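Local coordinates for J domain-containing protein required for chloroplast accumulation response 1 (Arabidopsis thaliana, PDB 3AG7) that acts through its C-terminal J domain, whose co-chaperone activity is required for chloroplast photorelocation movement, and modulates the chloroplast actin filaments, at residues A[16-21]-A[90-95]. Numbering follows the deposited sequence.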
loop_
_atom_site.group_PDB
_atom_site.type_symbol
_atom_site.label_atom_id
_atom_site.label_comp_id
_atom_site.label_asym_id
_atom_site.label_seq_id
_atom_site.Cartn_x
_atom_site.Cartn_y
_atom_site.Cartn_z
ATOM N N ARG A 16 -4.880 1.791 -10.210
ATOM C CA ARG A 16 -5.908 2.848 -10.407
ATOM C C ARG A 16 -7.291 2.398 -9.964
ATOM O O ARG A 16 -8.000 3.153 -9.285
ATOM C CB ARG A 16 -5.969 3.320 -11.869
ATOM C CG ARG A 16 -4.897 4.339 -12.243
ATOM C CD ARG A 16 -5.091 4.830 -13.695
ATOM N NE ARG A 16 -5.392 3.769 -14.668
ATOM C CZ ARG A 16 -4.520 3.316 -15.576
ATOM N NH1 ARG A 16 -3.310 3.814 -15.623
ATOM N NH2 ARG A 16 -4.857 2.365 -16.426
ATOM N N LYS A 17 -7.663 1.170 -10.310
ATOM C CA LYS A 17 -8.980 0.630 -9.998
ATOM C C LYS A 17 -9.041 0.431 -8.488
ATOM O O LYS A 17 -10.004 0.832 -7.849
ATOM C CB LYS A 17 -9.245 -0.670 -10.767
ATOM C CG LYS A 17 -10.421 -1.496 -10.274
ATOM C CD LYS A 17 -10.334 -2.983 -10.705
ATOM C CE LYS A 17 -9.041 -3.719 -10.247
ATOM N NZ LYS A 17 -8.505 -3.448 -8.844
ATOM N N TRP A 18 -7.949 -0.069 -7.917
ATOM C CA TRP A 18 -7.921 -0.313 -6.470
ATOM C C TRP A 18 -7.996 0.981 -5.640
ATOM O O TRP A 18 -8.699 1.045 -4.623
ATOM C CB TRP A 18 -6.731 -1.182 -6.102
ATOM C CG TRP A 18 -6.563 -1.351 -4.588
ATOM C CD1 TRP A 18 -7.213 -2.244 -3.784
ATOM C CD2 TRP A 18 -5.671 -0.636 -3.755
ATOM N NE1 TRP A 18 -6.820 -2.082 -2.486
ATOM C CE2 TRP A 18 -5.866 -1.097 -2.438
ATOM C CE3 TRP A 18 -4.729 0.369 -3.989
ATOM C CZ2 TRP A 18 -5.131 -0.601 -1.360
ATOM C CZ3 TRP A 18 -4.044 0.883 -2.931
ATOM C CH2 TRP A 18 -4.238 0.396 -1.633
ATOM N N SER A 19 -7.326 2.028 -6.085
ATOM C CA SER A 19 -7.151 3.185 -5.250
ATOM C C SER A 19 -8.299 4.170 -5.434
ATOM O O SER A 19 -8.425 5.136 -4.670
ATOM C CB SER A 19 -5.815 3.872 -5.535
ATOM O OG SER A 19 -5.741 4.389 -6.870
ATOM N N SER A 20 -9.094 3.947 -6.480
ATOM C CA SER A 20 -10.186 4.890 -6.820
ATOM C C SER A 20 -11.097 5.136 -5.635
ATOM O O SER A 20 -11.659 4.192 -5.069
ATOM C CB SER A 20 -11.061 4.347 -7.935
ATOM O OG SER A 20 -11.981 5.364 -8.315
ATOM N N GLY A 21 -11.279 6.414 -5.311
ATOM C CA GLY A 21 -12.168 6.830 -4.211
ATOM C C GLY A 21 -11.578 6.524 -2.849
ATOM O O GLY A 21 -12.269 6.655 -1.827
ATOM N N PHE A 90 3.009 2.667 -2.259
ATOM C CA PHE A 90 3.693 3.373 -1.185
ATOM C C PHE A 90 3.494 4.871 -1.337
ATOM O O PHE A 90 3.311 5.555 -0.351
ATOM C CB PHE A 90 5.192 3.031 -1.230
ATOM C CG PHE A 90 5.952 3.529 -0.053
ATOM C CD1 PHE A 90 5.688 3.032 1.221
ATOM C CD2 PHE A 90 6.896 4.513 -0.194
ATOM C CE1 PHE A 90 6.395 3.479 2.302
ATOM C CE2 PHE A 90 7.598 4.991 0.933
ATOM C CZ PHE A 90 7.333 4.490 2.149
ATOM N N GLU A 91 3.587 5.379 -2.566
ATOM C CA GLU A 91 3.241 6.809 -2.819
ATOM C C GLU A 91 1.856 7.174 -2.284
ATOM O O GLU A 91 1.700 8.214 -1.618
ATOM C CB GLU A 91 3.301 7.145 -4.308
ATOM C CG GLU A 91 4.690 7.138 -4.874
ATOM C CD GLU A 91 4.697 7.492 -6.367
ATOM O OE1 GLU A 91 3.607 7.531 -7.014
ATOM O OE2 GLU A 91 5.803 7.750 -6.884
ATOM N N LEU A 92 0.859 6.317 -2.543
ATOM C CA LEU A 92 -0.518 6.559 -2.076
ATOM C C LEU A 92 -0.571 6.540 -0.575
ATOM O O LEU A 92 -1.174 7.421 0.027
ATOM C CB LEU A 92 -1.490 5.536 -2.652
ATOM C CG LEU A 92 -1.720 5.637 -4.163
ATOM C CD1 LEU A 92 -2.236 4.318 -4.716
ATOM C CD2 LEU A 92 -2.667 6.788 -4.510
ATOM N N LEU A 93 0.113 5.566 0.025
ATOM C CA LEU A 93 0.120 5.420 1.486
ATOM C C LEU A 93 0.740 6.657 2.136
ATOM O O LEU A 93 0.183 7.207 3.105
ATOM C CB LEU A 93 0.855 4.139 1.903
ATOM C CG LEU A 93 0.037 2.869 1.678
ATOM C CD1 LEU A 93 0.831 1.650 2.140
ATOM C CD2 LEU A 93 -1.299 2.877 2.431
ATOM N N GLN A 94 1.870 7.126 1.597
ATOM C CA GLN A 94 2.537 8.278 2.217
ATOM C C GLN A 94 1.668 9.527 2.180
ATOM O O GLN A 94 1.684 10.328 3.115
ATOM C CB GLN A 94 3.872 8.560 1.530
ATOM C CG GLN A 94 4.920 7.554 1.821
ATOM C CD GLN A 94 6.269 8.212 2.038
ATOM O OE1 GLN A 94 7.012 8.464 1.088
ATOM N NE2 GLN A 94 6.584 8.512 3.308
ATOM N N GLU A 95 0.989 9.733 1.058
ATOM C CA GLU A 95 0.146 10.922 0.847
ATOM C C GLU A 95 -0.985 10.825 1.857
ATOM O O GLU A 95 -1.383 11.830 2.450
ATOM C CB GLU A 95 -0.394 10.898 -0.606
ATOM C CG GLU A 95 -1.493 11.964 -0.982
ATOM C CD GLU A 95 -2.474 11.641 -2.208
ATOM O OE1 GLU A 95 -2.509 10.530 -2.885
ATOM O OE2 GLU A 95 -3.279 12.580 -2.477
#
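L92 reaches from helix 80-100 to the C-terminal turn of helix 5-19, where it meets S19 and W18. Its CB points toward that helix, but L92 CB lies 5.3 Å from W18 CZ3, too far to touch. Set anti to the carbonyl carbon (chi1 -68°), the next atom is directed toward helix 5-19, although L92 CG is still 4.7 Å from S19 CB. The touching is left to one methyl: L92 CD1 packs 3.7 Å from S19 CB and lies 4.3 Å from W18 CZ3, at the edge of the indole and near its plane. Leucine suits its place because its forked end sets this methyl against both at once. The other methyl passes more loosely, L92 CD2 being 4.4 Å from S19 CB. Helix 80-100 pairs with helix 54-68 in the J-domain hairpin, whose connection carries the HPD sequence, the Hsp70-stimulating signature of J domains; helix 5-19 is probably the extra N-terminal helix of auxilin-type J domains. Serine's side chain is short, so the leucine methyl can settle against CB, while OG bonds back to I15 O. Tryptophan, the buried partner, offers its six-membered ring's carbon edge at CZ3, and its NE1 is hydrogen-bonded to T32 O. L29 of helix 26-30 touches both W18 and L92, bridging the two helices.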